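PDB 6YJN: beta carbonic anhydrase from Burkholderia pseudomallei, which probably catalyses the reversible hydration of carbon dioxide to hydrogencarbonate and a proton, using one zinc ion in each subunit. Local coordinates for residues I70-V75 with I157-N162; P178-A183 with A199-E204. All blocks are in the same frame, centred on the assembly; numbering follows the deposited sequence.

Helix 145-165 connects the two contacts: contact 1 uses one side of it to hold the loop after strand 64-69, while another side packs on the hairpin strand of contact 2. Their centres lie about 14 Å apart, yet they touch through Val160, whose CG1 is 3.8 Å from Val181 CG1 and whose CG2 is 3.3 Å from His182 O. Contact 1 borders the active site, with the side chain of Asn72 about 5 Å from the zinc ion, which is bound by Cys46, Asp48, His102 and Cys105. Contact 2, formed later in the chain, lies away from the metal, at the edge of the sheet within the subunit.

Contact 1. Residues I70-V75 with I157-N162; sequences IANVVV and IEQVVN
Gln159 and Asn162, one helical turn apart, reach from the helix to the two polar backbone atoms of Val74: the amide oxygen of the first accepts from Val74 N, and the amide nitrogen of the second donates to Val74 O. Both bonds refine very short at this resolution, so their lengths are doubtful, but donors and acceptors are well matched and the N-H of Val74 points fairly straight at Gln159 OE1 (154°). The bond from Asn162 ND2 is more bent, at 138°.

The dense part of the contact surrounds Gln159. Its chain is bent at chi2 (-32°), which folds the amide back alongside the loop; CG lies beside Asn72 O, and OE1 is 3.4 Å from Val73 CG1. Here the side chains of Val73 and Gln159 cross obliquely, and Val73 also touches Trp123 and His126 of helix 120-133. This loop leads from strand 64-69 towards helix 79-92 in the beta-class carbonic anhydrase fold, where helix 145-165 packs against the central sheet; Val99 of strand 96-102 touches both Asn72 and Gln159. Ala71 and Asn72 both have positive phi, and this turn carries the asparagine side chain towards zinc ligands Cys46 and His102. A third side-chain amide of the helix, that of Asn155, donates to Ala71 O.

Packing is looser around Asn162, which is partly exposed. Its CB and Val74 CG1 are 3.7 Å apart, and the two side chains run alongside one another, pointing opposite ways. With CG anti to its carbonyl carbon (chi1 -75°), Asn162 directs its amide to the loop.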
ATOM      1  N   ILE A  70      -3.706   4.066 -12.589  1.00 80.54           N
ATOM      2  CA  ILE A  70      -4.781   3.598 -13.452  1.00 72.29           C
ATOM      3  C   ILE A  70      -6.119   4.057 -12.875  1.00 65.80           C
ATOM      4  O   ILE A  70      -6.519   3.621 -11.800  1.00 79.53           O
ATOM      5  CB  ILE A  70      -4.699   2.103 -13.890  1.00 69.41           C
ATOM      6  CG1 ILE A  70      -6.034   1.355 -13.754  1.00 58.08           C
ATOM      7  CG2 ILE A  70      -3.532   1.333 -13.270  1.00 63.32           C
ATOM      8  N   ALA A  71      -6.720   5.034 -13.568  1.00 60.93           N
ATOM      9  CA  ALA A  71      -8.048   5.587 -13.338  1.00 57.11           C
ATOM     10  C   ALA A  71      -8.011   6.710 -12.311  1.00 64.01           C
ATOM     11  O   ALA A  71      -9.047   7.044 -11.730  1.00 61.92           O
ATOM     12  CB  ALA A  71      -9.030   4.512 -12.949  1.00 58.16           C
ATOM     13  N   ASN A  72      -6.824   7.300 -12.101  1.00 63.91           N
ATOM     14  CA  ASN A  72      -6.709   8.447 -11.210  1.00 69.44           C
ATOM     15  C   ASN A  72      -7.501   8.184  -9.927  1.00 70.87           C
ATOM     16  O   ASN A  72      -8.431   8.906  -9.596  1.00 66.07           O
ATOM     17  CB  ASN A  72      -7.153   9.749 -11.885  1.00 71.31           C
ATOM     18  CG  ASN A  72      -8.518   9.661 -12.542  1.00 77.41           C
ATOM     19  OD1 ASN A  72      -8.607   9.506 -13.760  1.00 85.46           O
ATOM     20  ND2 ASN A  72      -9.583   9.739 -11.753  1.00 67.62           N
ATOM     21  N   VAL A  73      -7.129   7.118  -9.218  1.00 69.50           N
ATOM     22  CA  VAL A  73      -7.796   6.713  -7.997  1.00 67.16           C
ATOM     23  C   VAL A  73      -6.949   7.212  -6.832  1.00 72.32           C
ATOM     24  O   VAL A  73      -5.725   7.037  -6.818  1.00 78.98           O
ATOM     25  CB  VAL A  73      -7.933   5.173  -7.958  1.00 72.82           C
ATOM     26  CG1 VAL A  73      -8.676   4.673  -6.733  1.00 64.26           C
ATOM     27  CG2 VAL A  73      -8.547   4.600  -9.228  1.00 74.14           C
ATOM     28  N   VAL A  74      -7.615   7.825  -5.853  1.00 67.25           N
ATOM     29  CA  VAL A  74      -6.975   8.178  -4.595  1.00 71.55           C
ATOM     30  C   VAL A  74      -7.511   7.238  -3.519  1.00 72.95           C
ATOM     31  O   VAL A  74      -8.648   7.405  -3.077  1.00 82.49           O
ATOM     32  CB  VAL A  74      -7.210   9.662  -4.237  1.00 74.45           C
ATOM     33  CG1 VAL A  74      -6.726  10.015  -2.842  1.00 59.73           C
ATOM     34  CG2 VAL A  74      -6.597  10.601  -5.265  1.00 78.72           C
ATOM     35  N   VAL A  75      -6.696   6.240  -3.141  1.00 66.11           N
ATOM     36  CA  VAL A  75      -7.001   5.353  -2.027  1.00 69.26           C
ATOM     37  C   VAL A  75      -6.597   6.034  -0.713  1.00 74.17           C
ATOM     38  O   VAL A  75      -5.510   6.610  -0.602  1.00 77.47           O
ATOM     39  CB  VAL A  75      -6.356   3.963  -2.195  1.00 62.44           C
ATOM     40  CG1 VAL A  75      -6.618   3.044  -1.019  1.00 69.33           C
ATOM     41  CG2 VAL A  75      -6.790   3.287  -3.476  1.00 66.49           C
ATOM     42  N   ILE A 157     -15.020  13.031  -8.882  1.00 69.28           N
ATOM     43  CA  ILE A 157     -15.553  13.762  -7.740  1.00 64.36           C
ATOM     44  C   ILE A 157     -15.216  13.009  -6.452  1.00 64.41           C
ATOM     45  O   ILE A 157     -14.731  13.590  -5.479  1.00 64.59           O
ATOM     46  CB  ILE A 157     -17.073  13.973  -7.895  1.00 59.68           C
ATOM     47  CG1 ILE A 157     -17.397  15.040  -8.948  1.00 70.18           C
ATOM     48  CG2 ILE A 157     -17.715  14.280  -6.548  1.00 56.77           C
ATOM     49  CD1 ILE A 157     -18.434  14.623  -9.975  1.00 65.55           C
ATOM     50  N   GLU A 158     -15.524  11.710  -6.457  1.00 56.50           N
ATOM     51  CA  GLU A 158     -15.305  10.876  -5.302  1.00 54.03           C
ATOM     52  C   GLU A 158     -13.827  10.989  -4.948  1.00 66.32           C
ATOM     53  O   GLU A 158     -13.484  11.375  -3.838  1.00 66.66           O
ATOM     54  CB  GLU A 158     -15.728   9.452  -5.647  1.00 54.78           C
ATOM     55  N   GLN A 159     -12.952  10.724  -5.924  1.00 71.84           N
ATOM     56  CA  GLN A 159     -11.522  10.780  -5.680  1.00 73.36           C
ATOM     57  C   GLN A 159     -11.183  12.076  -4.950  1.00 75.19           C
ATOM     58  O   GLN A 159     -10.405  12.072  -3.999  1.00 70.84           O
ATOM     59  CB  GLN A 159     -10.745  10.660  -6.990  1.00 75.47           C
ATOM     60  CG  GLN A 159     -10.840   9.278  -7.615  1.00 81.46           C
ATOM     61  CD  GLN A 159     -10.951   8.182  -6.587  1.00 80.10           C
ATOM     62  OE1 GLN A 159      -9.966   7.747  -5.996  1.00 76.74           O
ATOM     63  NE2 GLN A 159     -12.169   7.723  -6.367  1.00 81.86           N
ATOM     64  N   VAL A 160     -11.779  13.181  -5.409  1.00 70.81           N
ATOM     65  CA  VAL A 160     -11.578  14.459  -4.753  1.00 68.42           C
ATOM     66  C   VAL A 160     -12.026  14.384  -3.292  1.00 74.41           C
ATOM     67  O   VAL A 160     -11.281  14.804  -2.406  1.00 78.12           O
ATOM     68  CB  VAL A 160     -12.230  15.604  -5.543  1.00 69.11           C
ATOM     69  CG1 VAL A 160     -12.715  16.729  -4.652  1.00 64.73           C
ATOM     70  CG2 VAL A 160     -11.266  16.148  -6.577  1.00 72.66           C
ATOM     71  N   VAL A 161     -13.213  13.816  -3.024  1.00 74.99           N
ATOM     72  CA  VAL A 161     -13.642  13.651  -1.638  1.00 76.57           C
ATOM     73  C   VAL A 161     -12.507  12.992  -0.846  1.00 69.48           C
ATOM     74  O   VAL A 161     -12.228  13.374   0.285  1.00 66.34           O
ATOM     75  CB  VAL A 161     -15.011  12.944  -1.480  1.00 55.60           C
ATOM     76  N   ASN A 162     -11.803  12.055  -1.490  1.00 74.51           N
ATOM     77  CA  ASN A 162     -10.745  11.269  -0.872  1.00 79.74           C
ATOM     78  C   ASN A 162      -9.579  12.169  -0.468  1.00 77.54           C
ATOM     79  O   ASN A 162      -9.095  12.095   0.662  1.00 77.90           O
ATOM     80  CB  ASN A 162     -10.289  10.127  -1.787  1.00 81.27           C
ATOM     81  CG  ASN A 162     -11.272   8.978  -1.852  1.00 81.39           C
ATOM     82  OD1 ASN A 162     -12.306   8.998  -1.184  1.00 78.95           O
ATOM     83  ND2 ASN A 162     -10.955   7.968  -2.645  1.00 83.43           N
TER

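Contact 2. Residues P178-A183 with A199-E204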
ATOM      1  N   PRO A 178      -3.860  28.273   2.543  1.00103.35           N
ATOM      2  CA  PRO A 178      -4.820  28.274   1.434  1.00108.67           C
ATOM      3  C   PRO A 178      -4.611  27.156   0.408  1.00104.00           C
ATOM      4  O   PRO A 178      -3.510  26.945  -0.110  1.00 98.73           O
ATOM      5  CB  PRO A 178      -4.639  29.665   0.803  1.00112.64           C
ATOM      6  CG  PRO A 178      -3.236  30.085   1.196  1.00105.14           C
ATOM      7  CD  PRO A 178      -3.050  29.502   2.581  1.00109.94           C
ATOM      8  N   LEU A 179      -5.701  26.436   0.120  1.00 99.75           N
ATOM      9  CA  LEU A 179      -5.635  25.285  -0.764  1.00 91.46           C
ATOM     10  C   LEU A 179      -7.020  25.005  -1.330  1.00 96.81           C
ATOM     11  O   LEU A 179      -8.016  25.031  -0.595  1.00 90.73           O
ATOM     12  CB  LEU A 179      -5.154  24.083   0.052  1.00 88.70           C
ATOM     13  CG  LEU A 179      -5.007  22.766  -0.710  1.00 79.28           C
ATOM     14  CD1 LEU A 179      -3.842  22.821  -1.683  1.00 73.79           C
ATOM     15  CD2 LEU A 179      -4.803  21.613   0.262  1.00 87.62           C
ATOM     16  N   THR A 180      -7.059  24.695  -2.633  1.00 82.62           N
ATOM     17  CA  THR A 180      -8.327  24.265  -3.189  1.00 83.81           C
ATOM     18  C   THR A 180      -8.187  23.023  -4.077  1.00 84.54           C
ATOM     19  O   THR A 180      -7.172  22.808  -4.748  1.00 82.39           O
ATOM     20  CB  THR A 180      -9.183  25.468  -3.594  1.00 82.14           C
ATOM     21  OG1 THR A 180     -10.266  24.902  -4.325  1.00 84.37           O
ATOM     22  CG2 THR A 180      -8.419  26.535  -4.355  1.00 82.91           C
ATOM     23  N   VAL A 181      -9.236  22.190  -4.034  1.00 79.49           N
ATOM     24  CA  VAL A 181      -9.221  20.851  -4.600  1.00 82.36           C
ATOM     25  C   VAL A 181     -10.359  20.756  -5.622  1.00 79.13           C
ATOM     26  O   VAL A 181     -11.510  21.022  -5.298  1.00 83.37           O
ATOM     27  CB  VAL A 181      -9.324  19.780  -3.484  1.00 79.63           C
ATOM     28  CG1 VAL A 181      -9.366  18.349  -4.018  1.00 66.19           C
ATOM     29  CG2 VAL A 181      -8.225  19.904  -2.430  1.00 66.91           C
ATOM     30  N   HIS A 182     -10.041  20.358  -6.854  1.00 77.86           N
ATOM     31  CA  HIS A 182     -11.011  20.421  -7.936  1.00 83.98           C
ATOM     32  C   HIS A 182     -11.247  19.043  -8.562  1.00 85.73           C
ATOM     33  O   HIS A 182     -10.277  18.356  -8.876  1.00 78.62           O
ATOM     34  CB  HIS A 182     -10.530  21.391  -9.028  1.00 89.01           C
ATOM     35  CG  HIS A 182      -9.967  22.692  -8.550  1.00 89.34           C
ATOM     36  ND1 HIS A 182     -10.725  23.845  -8.495  1.00 82.43           N
ATOM     37  CD2 HIS A 182      -8.715  23.039  -8.169  1.00 88.17           C
ATOM     38  CE1 HIS A 182      -9.969  24.839  -8.069  1.00 91.06           C
ATOM     39  NE2 HIS A 182      -8.731  24.374  -7.866  1.00 84.54           N
ATOM     40  N   ALA A 183     -12.536  18.674  -8.746  1.00 83.59           N
ATOM     41  CA  ALA A 183     -12.999  17.590  -9.611  1.00 63.12           C
ATOM     42  C   ALA A 183     -13.100  18.107 -11.049  1.00 76.88           C
ATOM     43  O   ALA A 183     -13.799  19.091 -11.323  1.00 77.25           O
ATOM     44  N   ALA A 199     -14.933  22.276  -6.465  1.00 73.55           N
ATOM     45  CA  ALA A 199     -13.716  22.915  -5.987  1.00 79.11           C
ATOM     46  C   ALA A 199     -13.813  23.255  -4.501  1.00 75.43           C
ATOM     47  O   ALA A 199     -14.304  24.308  -4.118  1.00 87.76           O
ATOM     48  CB  ALA A 199     -13.358  24.112  -6.836  1.00 69.07           C
ATOM     49  N   VAL A 200     -13.311  22.359  -3.655  1.00 79.52           N
ATOM     50  CA  VAL A 200     -13.402  22.588  -2.226  1.00 75.75           C
ATOM     51  C   VAL A 200     -12.137  23.301  -1.768  1.00 77.40           C
ATOM     52  O   VAL A 200     -11.074  23.090  -2.362  1.00 72.74           O
ATOM     53  CB  VAL A 200     -13.592  21.268  -1.473  1.00 72.00           C
ATOM     54  CG1 VAL A 200     -13.781  21.523   0.016  1.00 74.02           C
ATOM     55  CG2 VAL A 200     -14.735  20.456  -2.059  1.00 60.33           C
ATOM     56  N   SER A 201     -12.283  24.110  -0.704  1.00 76.25           N
ATOM     57  CA  SER A 201     -11.250  25.035  -0.259  1.00 78.64           C
ATOM     58  C   SER A 201     -11.092  24.999   1.251  1.00 78.22           C
ATOM     59  O   SER A 201     -10.021  25.280   1.769  1.00 97.77           O
ATOM     60  CB  SER A 201     -11.540  26.419  -0.720  1.00 73.56           C
ATOM     61  OG  SER A 201     -11.313  26.508  -2.117  1.00 91.25           O
ATOM     62  N   HIS A 202     -12.190  24.700   1.936  1.00 78.91           N
ATOM     63  CA  HIS A 202     -12.223  24.455   3.365  1.00 79.47           C
ATOM     64  C   HIS A 202     -13.264  23.356   3.550  1.00 82.44           C
ATOM     65  O   HIS A 202     -14.145  23.246   2.706  1.00 81.44           O
ATOM     66  CB  HIS A 202     -12.590  25.765   4.082  1.00 80.19           C
ATOM     67  N   ALA A 203     -13.164  22.536   4.609  1.00 79.99           N
ATOM     68  CA  ALA A 203     -14.144  21.474   4.837  1.00 75.45           C
ATOM     69  C   ALA A 203     -15.579  22.016   4.777  1.00 88.47           C
ATOM     70  O   ALA A 203     -16.232  22.189   5.807  1.00 82.98           O
ATOM     71  CB  ALA A 203     -13.857  20.749   6.122  1.00 55.93           C
ATOM     72  N   GLU A 204     -16.011  22.324   3.539  1.00102.22           N
ATOM     73  CA  GLU A 204     -17.370  22.609   3.093  1.00 93.64           C
ATOM     74  C   GLU A 204     -17.716  21.623   1.975  1.00101.87           C
ATOM     75  O   GLU A 204     -18.417  21.971   1.020  1.00 98.61           O
ATOM     76  CB  GLU A 204     -17.449  24.017   2.500  1.00 82.01           C
ATOM     77  CG  GLU A 204     -16.884  24.093   1.087  1.00102.25           C
ATOM     78  CD  GLU A 204     -16.068  25.324   0.712  1.00107.29           C
ATOM     79  OE1 GLU A 204     -16.520  26.444   1.036  1.00107.09           O
ATOM     80  OE2 GLU A 204     -14.979  25.161   0.093  1.00 93.09           O
TER
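The imidazole of His182 meets the methyl of Ala199 obliquely: Ala199 CB lies nearest ND1 and is 3.7 Å from CE1. The ring also meets that of His96, on neighbouring strand 96-102, with planes at about 30°, and NE2 is hydrogen-bonded to His96 ND1, which should restrict the imidazole's rotation. His10 of a second subunit packs against the same histidine.

These residues belong to an antiparallel beta hairpin, strands 180-186 and 193-200, with 193-200 the outermost strand within the subunit. His182 and Ala199 form a non-hydrogen-bonded pair; Val181 and Val200 form the adjoining hydrogen-bonded pair, with N to O distances of 2.6 Å from Val181 N to Val200 O and 2.8 Å from Val200 N to Val181 O. Both valines turn to the sheet face covered by helix 145-165, where they touch Cys164.

Thr180 OG1, placed opposite the Thr180 backbone nitrogen (chi1 170°), donates to Val200 O at 2.8 Å from 61° above the carbonyl plane. Beyond, Ser201 N donates to Glu204 OE2, tying the strand exit to the start of helix 205-214. Gripped by a backbone amide and a hydroxyl, the Val200 carbonyl is probably more polarised than one with a single donor.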